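Local coordinates for protein guanylate kinase (Coxiella burnetii, PDB 3TR0) that catalyses the ATP-dependent phosphorylation of GMP to GDP, and so probably serves in recycling GMP, at residues Arg113-Pro127 against Glu157-Asp171. Residues are numbered along the deposited sequence; the frame is centred on the assembly and turned at random.
Sequences RELFPPALSIFILPP and EMAHYKEFDYLVVND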
loop_
_atom_site.group_PDB
_atom_site.type_symbol
_atom_site.label_atom_id
_atom_site.label_comp_id
_atom_site.label_asym_id
_atom_site.label_seq_id
_atom_site.Cartn_x
_atom_site.Cartn_y
_atom_site.Cartn_z
ATOM N N ARG A 113 -12.925 -2.376 -12.473
ATOM C CA ARG A 113 -11.892 -1.370 -12.732
ATOM C C ARG A 113 -12.414 -0.239 -13.611
ATOM O O ARG A 113 -12.086 0.928 -13.394
ATOM C CB ARG A 113 -10.645 -1.990 -13.365
ATOM C CG ARG A 113 -9.830 -2.847 -12.419
ATOM C CD ARG A 113 -8.492 -3.251 -13.025
ATOM N NE ARG A 113 -7.938 -4.404 -12.326
ATOM C CZ ARG A 113 -8.016 -5.651 -12.773
ATOM N NH1 ARG A 113 -8.601 -5.901 -13.939
ATOM N NH2 ARG A 113 -7.499 -6.646 -12.065
ATOM N N GLU A 114 -13.219 -0.589 -14.607
ATOM C CA GLU A 114 -13.838 0.403 -15.478
ATOM C C GLU A 114 -14.826 1.259 -14.697
ATOM O O GLU A 114 -14.830 2.485 -14.801
ATOM C CB GLU A 114 -14.567 -0.286 -16.634
ATOM C CG GLU A 114 -13.655 -0.940 -17.658
ATOM C CD GLU A 114 -13.387 -0.044 -18.851
ATOM O OE1 GLU A 114 -14.261 0.787 -19.178
ATOM O OE2 GLU A 114 -12.303 -0.167 -19.461
ATOM N N LEU A 115 -15.655 0.594 -13.901
ATOM C CA LEU A 115 -16.780 1.230 -13.227
ATOM C C LEU A 115 -16.382 2.019 -11.976
ATOM O O LEU A 115 -17.061 2.974 -11.595
ATOM C CB LEU A 115 -17.824 0.163 -12.885
ATOM C CG LEU A 115 -19.105 0.547 -12.150
ATOM C CD1 LEU A 115 -20.228 -0.401 -12.539
ATOM C CD2 LEU A 115 -18.882 0.538 -10.644
ATOM N N PHE A 116 -15.284 1.620 -11.342
ATOM C CA PHE A 116 -14.850 2.249 -10.098
ATOM C C PHE A 116 -13.326 2.326 -10.062
ATOM O O PHE A 116 -12.666 1.480 -9.460
ATOM C CB PHE A 116 -15.389 1.470 -8.893
ATOM C CG PHE A 116 -15.391 2.253 -7.611
ATOM C CD1 PHE A 116 -16.377 3.194 -7.360
ATOM C CD2 PHE A 116 -14.417 2.040 -6.651
ATOM C CE1 PHE A 116 -16.381 3.918 -6.178
ATOM C CE2 PHE A 116 -14.418 2.760 -5.466
ATOM C CZ PHE A 116 -15.402 3.699 -5.230
ATOM N N PRO A 117 -12.765 3.354 -10.716
ATOM C CA PRO A 117 -11.322 3.520 -10.930
ATOM C C PRO A 117 -10.429 3.382 -9.687
ATOM O O PRO A 117 -9.352 2.803 -9.805
ATOM C CB PRO A 117 -11.205 4.930 -11.536
ATOM C CG PRO A 117 -12.557 5.564 -11.370
ATOM C CD PRO A 117 -13.542 4.444 -11.326
ATOM N N PRO A 118 -10.855 3.906 -8.523
ATOM C CA PRO A 118 -9.971 3.811 -7.353
ATOM C C PRO A 118 -9.768 2.377 -6.870
ATOM O O PRO A 118 -8.882 2.142 -6.051
ATOM C CB PRO A 118 -10.723 4.611 -6.280
ATOM C CG PRO A 118 -11.651 5.494 -7.037
ATOM C CD PRO A 118 -12.066 4.687 -8.224
ATOM N N ALA A 119 -10.581 1.441 -7.361
ATOM C CA ALA A 119 -10.504 0.051 -6.914
ATOM C C ALA A 119 -9.094 -0.552 -6.990
ATOM O O ALA A 119 -8.365 -0.356 -7.968
ATOM C CB ALA A 119 -11.487 -0.809 -7.697
ATOM N N LEU A 120 -8.723 -1.290 -5.949
ATOM C CA LEU A 120 -7.449 -2.001 -5.929
ATOM C C LEU A 120 -7.715 -3.486 -6.121
ATOM O O LEU A 120 -8.700 -4.016 -5.610
ATOM C CB LEU A 120 -6.713 -1.768 -4.607
ATOM C CG LEU A 120 -6.164 -0.361 -4.344
ATOM C CD1 LEU A 120 -5.327 -0.354 -3.073
ATOM C CD2 LEU A 120 -5.344 0.129 -5.525
ATOM N N SER A 121 -6.847 -4.159 -6.868
ATOM C CA SER A 121 -7.039 -5.579 -7.122
ATOM C C SER A 121 -5.831 -6.394 -6.659
ATOM O O SER A 121 -4.682 -5.975 -6.825
ATOM C CB SER A 121 -7.367 -5.832 -8.601
ATOM O OG SER A 121 -6.328 -5.381 -9.449
ATOM N N ILE A 122 -6.113 -7.546 -6.055
ATOM C CA ILE A 122 -5.092 -8.426 -5.498
ATOM C C ILE A 122 -5.276 -9.827 -6.070
ATOM O O ILE A 122 -6.381 -10.374 -6.033
ATOM C CB ILE A 122 -5.235 -8.535 -3.966
ATOM C CG1 ILE A 122 -5.238 -7.147 -3.325
ATOM C CG2 ILE A 122 -4.149 -9.436 -3.384
ATOM C CD1 ILE A 122 -5.684 -7.143 -1.870
ATOM N N PHE A 123 -4.204 -10.408 -6.598
ATOM C CA PHE A 123 -4.266 -11.768 -7.119
ATOM C C PHE A 123 -3.564 -12.729 -6.167
ATOM O O PHE A 123 -2.406 -12.525 -5.810
ATOM C CB PHE A 123 -3.643 -11.852 -8.517
ATOM C CG PHE A 123 -4.097 -13.051 -9.307
ATOM C CD1 PHE A 123 -5.130 -12.939 -10.225
ATOM C CD2 PHE A 123 -3.510 -14.288 -9.115
ATOM C CE1 PHE A 123 -5.558 -14.037 -10.953
ATOM C CE2 PHE A 123 -3.936 -15.391 -9.834
ATOM C CZ PHE A 123 -4.965 -15.264 -10.749
ATOM N N ILE A 124 -4.269 -13.776 -5.751
ATOM C CA ILE A 124 -3.689 -14.764 -4.858
ATOM C C ILE A 124 -3.108 -15.923 -5.661
ATOM O O ILE A 124 -3.819 -16.575 -6.426
ATOM C CB ILE A 124 -4.734 -15.324 -3.872
ATOM C CG1 ILE A 124 -5.472 -14.191 -3.157
ATOM C CG2 ILE A 124 -4.073 -16.257 -2.872
ATOM C CD1 ILE A 124 -4.581 -13.308 -2.332
ATOM N N LEU A 125 -1.813 -16.168 -5.484
ATOM C CA LEU A 125 -1.124 -17.245 -6.184
ATOM C C LEU A 125 -0.927 -18.441 -5.270
ATOM O O LEU A 125 -0.630 -18.282 -4.088
ATOM C CB LEU A 125 0.249 -16.767 -6.669
ATOM C CG LEU A 125 0.265 -15.630 -7.686
ATOM C CD1 LEU A 125 1.670 -15.033 -7.790
ATOM C CD2 LEU A 125 -0.220 -16.128 -9.030
ATOM N N PRO A 126 -1.088 -19.656 -5.818
ATOM C CA PRO A 126 -0.734 -20.855 -5.062
ATOM C C PRO A 126 0.779 -21.011 -5.098
ATOM O O PRO A 126 1.414 -20.426 -5.971
ATOM C CB PRO A 126 -1.395 -21.977 -5.871
ATOM C CG PRO A 126 -1.355 -21.476 -7.276
ATOM C CD PRO A 126 -1.549 -19.971 -7.180
ATOM N N PRO A 127 1.354 -21.776 -4.157
ATOM C CA PRO A 127 2.803 -21.999 -4.157
ATOM C C PRO A 127 3.220 -23.005 -5.234
ATOM O O PRO A 127 4.408 -23.151 -5.530
ATOM C CB PRO A 127 3.069 -22.548 -2.754
ATOM C CG PRO A 127 1.786 -23.197 -2.360
ATOM C CD PRO A 127 0.699 -22.365 -2.977
ATOM N N GLU A 157 -6.916 -18.514 -15.682
ATOM C CA GLU A 157 -7.167 -17.467 -14.703
ATOM C C GLU A 157 -5.838 -16.831 -14.313
ATOM O O GLU A 157 -5.724 -15.612 -14.222
ATOM C CB GLU A 157 -7.861 -18.035 -13.462
ATOM C CG GLU A 157 -8.222 -16.989 -12.403
ATOM C CD GLU A 157 -9.553 -16.306 -12.677
ATOM O OE1 GLU A 157 -10.243 -16.716 -13.634
ATOM O OE2 GLU A 157 -9.913 -15.364 -11.935
HETATM N N MSE A 158 -4.825 -17.665 -14.092
HETATM C CA MSE A 158 -3.535 -17.165 -13.619
HETATM C C MSE A 158 -2.779 -16.354 -14.671
HETATM O O MSE A 158 -1.990 -15.478 -14.330
HETATM C CB MSE A 158 -2.671 -18.304 -13.075
HETATM C CG MSE A 158 -2.885 -18.553 -11.591
HETATM SE SE MSE A 158 -1.858 -20.052 -10.920
HETATM C CE MSE A 158 -2.623 -21.459 -12.032
ATOM N N ALA A 159 -3.029 -16.636 -15.945
ATOM C CA ALA A 159 -2.407 -15.871 -17.019
ATOM C C ALA A 159 -2.842 -14.408 -16.982
ATOM O O ALA A 159 -2.210 -13.549 -17.599
ATOM C CB ALA A 159 -2.734 -16.486 -18.367
ATOM N N HIS A 160 -3.921 -14.127 -16.257
ATOM C CA HIS A 160 -4.437 -12.760 -16.146
ATOM C C HIS A 160 -3.856 -11.980 -14.969
ATOM O O HIS A 160 -4.315 -10.874 -14.676
ATOM C CB HIS A 160 -5.966 -12.763 -16.044
ATOM C CG HIS A 160 -6.655 -13.165 -17.311
ATOM N ND1 HIS A 160 -6.938 -12.269 -18.319
ATOM C CD2 HIS A 160 -7.116 -14.366 -17.735
ATOM C CE1 HIS A 160 -7.544 -12.899 -19.311
ATOM N NE2 HIS A 160 -7.662 -14.174 -18.982
ATOM N N TYR A 161 -2.854 -12.541 -14.298
ATOM C CA TYR A 161 -2.317 -11.916 -13.087
ATOM C C TYR A 161 -1.736 -10.531 -13.357
ATOM O O TYR A 161 -1.638 -9.708 -12.451
ATOM C CB TYR A 161 -1.251 -12.799 -12.439
ATOM C CG TYR A 161 0.107 -12.700 -13.110
ATOM C CD1 TYR A 161 0.455 -13.560 -14.139
ATOM C CD2 TYR A 161 1.030 -11.731 -12.722
ATOM C CE1 TYR A 161 1.689 -13.471 -14.760
ATOM C CE2 TYR A 161 2.269 -11.634 -13.343
ATOM C CZ TYR A 161 2.588 -12.509 -14.362
ATOM O OH TYR A 161 3.813 -12.434 -14.991
ATOM N N LYS A 162 -1.354 -10.280 -14.607
ATOM C CA LYS A 162 -0.746 -9.006 -14.987
ATOM C C LYS A 162 -1.709 -7.824 -14.916
ATOM O O LYS A 162 -1.291 -6.672 -15.002
ATOM C CB LYS A 162 -0.166 -9.093 -16.398
ATOM C CG LYS A 162 1.005 -10.045 -16.533
ATOM C CD LYS A 162 1.422 -10.174 -17.986
ATOM C CE LYS A 162 2.600 -11.115 -18.137
ATOM N NZ LYS A 162 3.829 -10.572 -17.496
ATOM N N GLU A 163 -2.996 -8.112 -14.771
ATOM C CA GLU A 163 -4.009 -7.068 -14.728
ATOM C C GLU A 163 -4.238 -6.560 -13.305
ATOM O O GLU A 163 -5.029 -5.643 -13.080
ATOM C CB GLU A 163 -5.315 -7.588 -15.338
ATOM C CG GLU A 163 -5.146 -8.016 -16.791
ATOM C CD GLU A 163 -6.320 -8.798 -17.330
ATOM O OE1 GLU A 163 -7.434 -8.675 -16.782
ATOM O OE2 GLU A 163 -6.124 -9.544 -18.313
ATOM N N PHE A 164 -3.526 -7.148 -12.351
ATOM C CA PHE A 164 -3.782 -6.880 -10.937
ATOM C C PHE A 164 -2.717 -5.989 -10.313
ATOM O O PHE A 164 -1.581 -5.964 -10.773
ATOM C CB PHE A 164 -3.930 -8.197 -10.172
ATOM C CG PHE A 164 -5.190 -8.930 -10.511
ATOM C CD1 PHE A 164 -5.306 -9.600 -11.716
ATOM C CD2 PHE A 164 -6.272 -8.915 -9.650
ATOM C CE1 PHE A 164 -6.476 -10.249 -12.054
ATOM C CE2 PHE A 164 -7.449 -9.566 -9.985
ATOM C CZ PHE A 164 -7.546 -10.237 -11.188
ATOM N N ASP A 165 -3.097 -5.258 -9.270
ATOM C CA ASP A 165 -2.185 -4.314 -8.618
ATOM C C ASP A 165 -1.167 -4.991 -7.701
ATOM O O ASP A 165 -0.033 -4.533 -7.573
ATOM C CB ASP A 165 -2.982 -3.286 -7.812
ATOM C CG ASP A 165 -3.946 -2.495 -8.669
ATOM O OD1 ASP A 165 -3.506 -1.900 -9.672
ATOM O OD2 ASP A 165 -5.145 -2.475 -8.343
ATOM N N TYR A 166 -1.588 -6.066 -7.045
ATOM C CA TYR A 166 -0.756 -6.754 -6.067
ATOM C C TYR A 166 -0.809 -8.243 -6.312
ATOM O O TYR A 166 -1.829 -8.759 -6.779
ATOM C CB TYR A 166 -1.274 -6.484 -4.650
ATOM C CG TYR A 166 -1.224 -5.024 -4.261
ATOM C CD1 TYR A 166 -0.055 -4.456 -3.767
ATOM C CD2 TYR A 166 -2.338 -4.216 -4.396
ATOM C CE1 TYR A 166 -0.004 -3.108 -3.415
ATOM C CE2 TYR A 166 -2.301 -2.875 -4.051
ATOM C CZ TYR A 166 -1.134 -2.328 -3.562
ATOM O OH TYR A 166 -1.106 -0.995 -3.219
ATOM N N LEU A 167 0.284 -8.926 -5.990
ATOM C CA LEU A 167 0.318 -10.383 -6.001
ATOM C C LEU A 167 0.673 -10.890 -4.608
ATOM O O LEU A 167 1.634 -10.425 -3.997
ATOM C CB LEU A 167 1.345 -10.898 -7.018
ATOM C CG LEU A 167 1.269 -10.373 -8.451
ATOM C CD1 LEU A 167 2.365 -11.020 -9.287
ATOM C CD2 LEU A 167 -0.096 -10.643 -9.069
ATOM N N VAL A 168 -0.108 -11.836 -4.099
ATOM C CA VAL A 168 0.163 -12.420 -2.789
ATOM C C VAL A 168 0.190 -13.938 -2.889
ATOM O O VAL A 168 -0.726 -14.528 -3.447
ATOM C CB VAL A 168 -0.899 -12.017 -1.756
ATOM C CG1 VAL A 168 -0.620 -12.699 -0.431
ATOM C CG2 VAL A 168 -0.933 -10.503 -1.582
ATOM N N VAL A 169 1.238 -14.566 -2.360
ATOM C CA VAL A 169 1.357 -16.023 -2.423
ATOM C C VAL A 169 0.767 -16.663 -1.173
ATOM O O VAL A 169 1.125 -16.294 -0.058
ATOM C CB VAL A 169 2.829 -16.485 -2.573
ATOM C CG1 VAL A 169 2.899 -18.011 -2.761
ATOM C CG2 VAL A 169 3.490 -15.784 -3.738
ATOM N N ASN A 170 -0.143 -17.618 -1.359
ATOM C CA ASN A 170 -0.723 -18.321 -0.224
ATOM C C ASN A 170 0.045 -19.591 0.109
ATOM O O ASN A 170 -0.443 -20.699 -0.120
ATOM C CB ASN A 170 -2.196 -18.655 -0.464
ATOM C CG ASN A 170 -2.852 -19.278 0.752
ATOM O OD1 ASN A 170 -2.315 -19.215 1.857
ATOM N ND2 ASN A 170 -4.022 -19.874 0.558
ATOM N N ASP A 171 1.249 -19.422 0.645
ATOM C CA ASP A 171 2.080 -20.549 1.048
ATOM C C ASP A 171 2.039 -20.729 2.561
ATOM O O ASP A 171 2.235 -21.831 3.074
ATOM C CB ASP A 171 3.519 -20.370 0.553
ATOM C CG ASP A 171 4.165 -19.090 1.061
ATOM O OD1 ASP A 171 3.443 -18.189 1.543
ATOM O OD2 ASP A 171 5.406 -18.982 0.964
HETATM O O HOH W 1 -7.003 -2.795 -10.257
HETATM O O HOH W 2 -8.881 -8.690 -14.461
#
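In the parallel sheet of the P-loop kinase core, strand 120-125 pairs with strand 166-169, the outermost within this chain, and Phe-123 and Phe-164 interlock beside the pair. Phe-123 N donates a hydrogen bond to Tyr-166 O (2.9 Å), and the ladder continues through Val-168 and Leu-125 to Asn-170 N on Leu-125 O. Where the ladder begins, Asp-165 reaches across: its OD2 accepts a hydrogen bond from Ser-121 N (2.8 Å) on the anti side of the carboxylate, while Ser-121 OG accepts one from Asp-165 N.

Phe-164 is sandwiched. The edge of Phe-123 meets one face in a T-shaped stack (centroids 5.0 Å apart, planes at 75°); the Arg-113 guanidinium stands edge-on over the opposite face in a cation-pi contact, NH2 leading, 3.4 Å above the ring centre. Extended from CG to NE, Arg-113 brings NH2 to Ser-121 OG at 3.1 Å, in the guanidinium plane, which should help fix the group's rotation. One water links Arg-113 NE, Ser-121 OG and Asp-165 OD2; another bridges Arg-113 NH1 to Glu-163 OE1. Phe-123 also receives Tyr-161 CB over a face and packs CE2 on Met-158 CG (3.8 Å).

On the other face of the sheet, Ile-122 and Tyr-166 pack against helix 173-187. Strand 9-13 flanks strand 120-125 on the side away from strand 166-169, whose Leu-167 O accepts a hydrogen bond from Gln-194 NE2 of the second subunit.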